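PDB 7D6V: succinate dehydrogenase subunit A from Mycolicibacterium smegmatis, which probably oxidises succinate to fumarate as the FAD-binding flavoprotein subunit of succinate dehydrogenase, a quinone-reducing enzyme of the respiratory chain. Local coordinates for residues T63-Q68 with H124-L129. Numbering follows the deposited sequence.
Sequences TKDSWQ and HTYPRL
A buried salt bridge between Asp65 and Arg128 joins the turn leading into helix 67-76 to the loop that runs into strand 129-130. Asp65 OD1 lies 2.7 Å from Arg128 NH1. Asp65 OD2 accepts a weak hydrogen bond from Arg128 NH1 at 2.9 Å, bent to 149°. One nitrogen thus meets both oxygens, and the carboxylate comes to the edge of the guanidinium with the two planes 35° apart. Asp65 CG stands anti to the backbone N (chi1 -151°), which carries the carboxylate across to the arginine. OD1 also takes the backbone N-H of Ser66, which comes from above the carboxylate plane. Ser66 is the N-cap residue of the helix, so the bridge sits right at the helix start.

Both segments fall in the FAD-binding family region of the chain, and the Arg128 side chain is about 11 Å from the bound FAD. At Arg128 and Leu129 the backbone forms a classic beta bulge opposite Arg119. The arginine is held on other sides too. NH2 makes a salt bridge to Asp73 of helix 67-76, and NE gives a weak hydrogen bond to His124 ND1. The guanidinium therefore bridges two carboxylates, one on the turn and one on the helix.

Tyr126 packs against Asp65 and Lys64, on the more exposed part of the contact. The ring edge at Tyr126 CD1 lies 3.5 Å from Asp65 OD1. Lys64 crosses the phenol end at about a right angle. The lysine chain bends at chi3, and Lys64 NZ comes to 3.7 Å from Tyr126 OH.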
ATOM      1  N   THR A  63     -31.974   1.390  -7.070  1.00 15.65           N
ATOM      2  CA  THR A  63     -32.263   2.641  -7.756  1.00 15.65           C
ATOM      3  C   THR A  63     -33.138   3.588  -6.950  1.00 15.65           C
ATOM      4  O   THR A  63     -33.472   4.667  -7.449  1.00 15.65           O
ATOM      5  CB  THR A  63     -32.932   2.349  -9.099  1.00 15.65           C
ATOM      6  OG1 THR A  63     -34.251   1.837  -8.875  1.00 15.65           O
ATOM      7  CG2 THR A  63     -32.127   1.327  -9.874  1.00 15.65           C
ATOM      8  N   LYS A  64     -33.520   3.220  -5.728  1.00 14.95           N
ATOM      9  CA  LYS A  64     -34.301   4.114  -4.884  1.00 14.95           C
ATOM     10  C   LYS A  64     -33.456   5.205  -4.245  1.00 14.95           C
ATOM     11  O   LYS A  64     -34.015   6.123  -3.636  1.00 14.95           O
ATOM     12  CB  LYS A  64     -35.017   3.322  -3.791  1.00 14.95           C
ATOM     13  CG  LYS A  64     -36.372   2.784  -4.203  1.00 14.95           C
ATOM     14  CD  LYS A  64     -37.113   2.208  -3.012  1.00 14.95           C
ATOM     15  CE  LYS A  64     -36.229   1.261  -2.218  1.00 14.95           C
ATOM     16  NZ  LYS A  64     -36.801   0.945  -0.882  1.00 14.95           N
ATOM     17  N   ASP A  65     -32.136   5.125  -4.365  1.00 13.94           N
ATOM     18  CA  ASP A  65     -31.264   6.151  -3.824  1.00 13.94           C
ATOM     19  C   ASP A  65     -31.364   7.434  -4.641  1.00 13.94           C
ATOM     20  O   ASP A  65     -31.715   7.431  -5.823  1.00 13.94           O
ATOM     21  CB  ASP A  65     -29.820   5.661  -3.799  1.00 13.94           C
ATOM     22  CG  ASP A  65     -29.015   6.287  -2.690  1.00 13.94           C
ATOM     23  OD1 ASP A  65     -29.569   7.124  -1.951  1.00 13.94           O
ATOM     24  OD2 ASP A  65     -27.826   5.946  -2.555  1.00 13.94           O
ATOM     25  N   SER A  66     -31.049   8.546  -3.985  1.00 13.39           N
ATOM     26  CA  SER A  66     -31.022   9.850  -4.627  1.00 13.39           C
ATOM     27  C   SER A  66     -30.094  10.744  -3.822  1.00 13.39           C
ATOM     28  O   SER A  66     -29.634  10.372  -2.741  1.00 13.39           O
ATOM     29  CB  SER A  66     -32.425  10.455  -4.734  1.00 13.39           C
ATOM     30  OG  SER A  66     -33.078  10.475  -3.479  1.00 13.39           O
ATOM     31  N   TRP A  67     -29.807  11.926  -4.368  1.00 13.42           N
ATOM     32  CA  TRP A  67     -28.992  12.875  -3.622  1.00 13.42           C
ATOM     33  C   TRP A  67     -29.749  13.458  -2.438  1.00 13.42           C
ATOM     34  O   TRP A  67     -29.117  13.889  -1.472  1.00 13.42           O
ATOM     35  CB  TRP A  67     -28.473  13.989  -4.544  1.00 13.42           C
ATOM     36  CG  TRP A  67     -29.494  15.005  -4.969  1.00 13.42           C
ATOM     37  CD1 TRP A  67     -30.171  15.036  -6.148  1.00 13.42           C
ATOM     38  CD2 TRP A  67     -29.929  16.152  -4.228  1.00 13.42           C
ATOM     39  NE1 TRP A  67     -31.012  16.117  -6.183  1.00 13.42           N
ATOM     40  CE2 TRP A  67     -30.883  16.819  -5.015  1.00 13.42           C
ATOM     41  CE3 TRP A  67     -29.611  16.673  -2.971  1.00 13.42           C
ATOM     42  CZ2 TRP A  67     -31.522  17.979  -4.588  1.00 13.42           C
ATOM     43  CZ3 TRP A  67     -30.246  17.821  -2.550  1.00 13.42           C
ATOM     44  CH2 TRP A  67     -31.190  18.461  -3.355  1.00 13.42           C
ATOM     45  N   GLN A  68     -31.081  13.472  -2.485  1.00 13.42           N
ATOM     46  CA  GLN A  68     -31.864  13.908  -1.333  1.00 13.42           C
ATOM     47  C   GLN A  68     -31.687  12.961  -0.151  1.00 13.42           C
ATOM     48  O   GLN A  68     -31.545  13.405   0.994  1.00 13.42           O
ATOM     49  CB  GLN A  68     -33.338  14.012  -1.718  1.00 13.42           C
ATOM     50  CG  GLN A  68     -33.669  15.197  -2.600  1.00 13.42           C
ATOM     51  CD  GLN A  68     -33.697  14.843  -4.072  1.00 13.42           C
ATOM     52  OE1 GLN A  68     -33.109  13.851  -4.498  1.00 13.42           O
ATOM     53  NE2 GLN A  68     -34.384  15.657  -4.860  1.00 13.42           N
ATOM     54  N   HIS A 124     -25.797   5.187   6.387  1.00 14.47           N
ATOM     55  CA  HIS A 124     -26.387   5.379   5.070  1.00 14.47           C
ATOM     56  C   HIS A 124     -27.642   4.529   4.925  1.00 14.47           C
ATOM     57  O   HIS A 124     -27.676   3.373   5.355  1.00 14.47           O
ATOM     58  CB  HIS A 124     -25.386   5.030   3.971  1.00 14.47           C
ATOM     59  CG  HIS A 124     -24.071   5.735   4.106  1.00 14.47           C
ATOM     60  ND1 HIS A 124     -23.826   6.966   3.540  1.00 14.47           N
ATOM     61  CD2 HIS A 124     -22.931   5.378   4.739  1.00 14.47           C
ATOM     62  CE1 HIS A 124     -22.590   7.338   3.819  1.00 14.47           C
ATOM     63  NE2 HIS A 124     -22.025   6.391   4.546  1.00 14.47           N
ATOM     64  N   THR A 125     -28.675   5.114   4.314  1.00 13.88           N
ATOM     65  CA  THR A 125     -29.934   4.399   4.126  1.00 13.88           C
ATOM     66  C   THR A 125     -29.815   3.307   3.070  1.00 13.88           C
ATOM     67  O   THR A 125     -30.455   2.257   3.190  1.00 13.88           O
ATOM     68  CB  THR A 125     -31.039   5.387   3.750  1.00 13.88           C
ATOM     69  OG1 THR A 125     -31.154   6.384   4.770  1.00 13.88           O
ATOM     70  CG2 THR A 125     -32.374   4.678   3.606  1.00 13.88           C
ATOM     71  N   TYR A 126     -28.998   3.521   2.051  1.00 14.17           N
ATOM     72  CA  TYR A 126     -28.870   2.622   0.918  1.00 14.17           C
ATOM     73  C   TYR A 126     -27.400   2.322   0.678  1.00 14.17           C
ATOM     74  O   TYR A 126     -26.528   3.080   1.111  1.00 14.17           O
ATOM     75  CB  TYR A 126     -29.498   3.243  -0.339  1.00 14.17           C
ATOM     76  CG  TYR A 126     -30.989   3.455  -0.233  1.00 14.17           C
ATOM     77  CD1 TYR A 126     -31.541   4.713  -0.391  1.00 14.17           C
ATOM     78  CD2 TYR A 126     -31.841   2.397   0.034  1.00 14.17           C
ATOM     79  CE1 TYR A 126     -32.897   4.912  -0.294  1.00 14.17           C
ATOM     80  CE2 TYR A 126     -33.200   2.587   0.135  1.00 14.17           C
ATOM     81  CZ  TYR A 126     -33.723   3.846  -0.032  1.00 14.17           C
ATOM     82  OH  TYR A 126     -35.078   4.039   0.067  1.00 14.17           O
ATOM     83  N   PRO A 127     -27.089   1.211   0.006  1.00 14.84           N
ATOM     84  CA  PRO A 127     -25.684   0.914  -0.313  1.00 14.84           C
ATOM     85  C   PRO A 127     -25.105   1.970  -1.239  1.00 14.84           C
ATOM     86  O   PRO A 127     -25.624   2.219  -2.330  1.00 14.84           O
ATOM     87  CB  PRO A 127     -25.757  -0.461  -0.990  1.00 14.84           C
ATOM     88  CG  PRO A 127     -27.087  -1.010  -0.626  1.00 14.84           C
ATOM     89  CD  PRO A 127     -27.993   0.158  -0.483  1.00 14.84           C
ATOM     90  N   ARG A 128     -24.018   2.596  -0.797  1.00 13.60           N
ATOM     91  CA  ARG A 128     -23.463   3.755  -1.480  1.00 13.60           C
ATOM     92  C   ARG A 128     -21.962   3.710  -1.683  1.00 13.60           C
ATOM     93  O   ARG A 128     -21.459   4.448  -2.537  1.00 13.60           O
ATOM     94  CB  ARG A 128     -23.787   5.038  -0.702  1.00 13.60           C
ATOM     95  CG  ARG A 128     -25.119   5.647  -1.019  1.00 13.60           C
ATOM     96  CD  ARG A 128     -25.136   7.106  -0.639  1.00 13.60           C
ATOM     97  NE  ARG A 128     -25.645   7.318   0.710  1.00 13.60           N
ATOM     98  CZ  ARG A 128     -26.932   7.344   1.031  1.00 13.60           C
ATOM     99  NH1 ARG A 128     -27.860   7.164   0.108  1.00 13.60           N
ATOM    100  NH2 ARG A 128     -27.292   7.548   2.283  1.00 13.60           N
ATOM    101  N   LEU A 129     -21.229   2.890  -0.940  1.00 14.31           N
ATOM    102  CA  LEU A 129     -19.779   3.020  -0.841  1.00 14.31           C
ATOM    103  C   LEU A 129     -19.120   2.241  -1.971  1.00 14.31           C
ATOM    104  O   LEU A 129     -19.054   1.011  -1.938  1.00 14.31           O
ATOM    105  CB  LEU A 129     -19.296   2.549   0.525  1.00 14.31           C
ATOM    106  CG  LEU A 129     -19.202   3.627   1.607  1.00 14.31           C
ATOM    107  CD1 LEU A 129     -20.578   4.123   2.007  1.00 14.31           C
ATOM    108  CD2 LEU A 129     -18.456   3.105   2.816  1.00 14.31           C
TER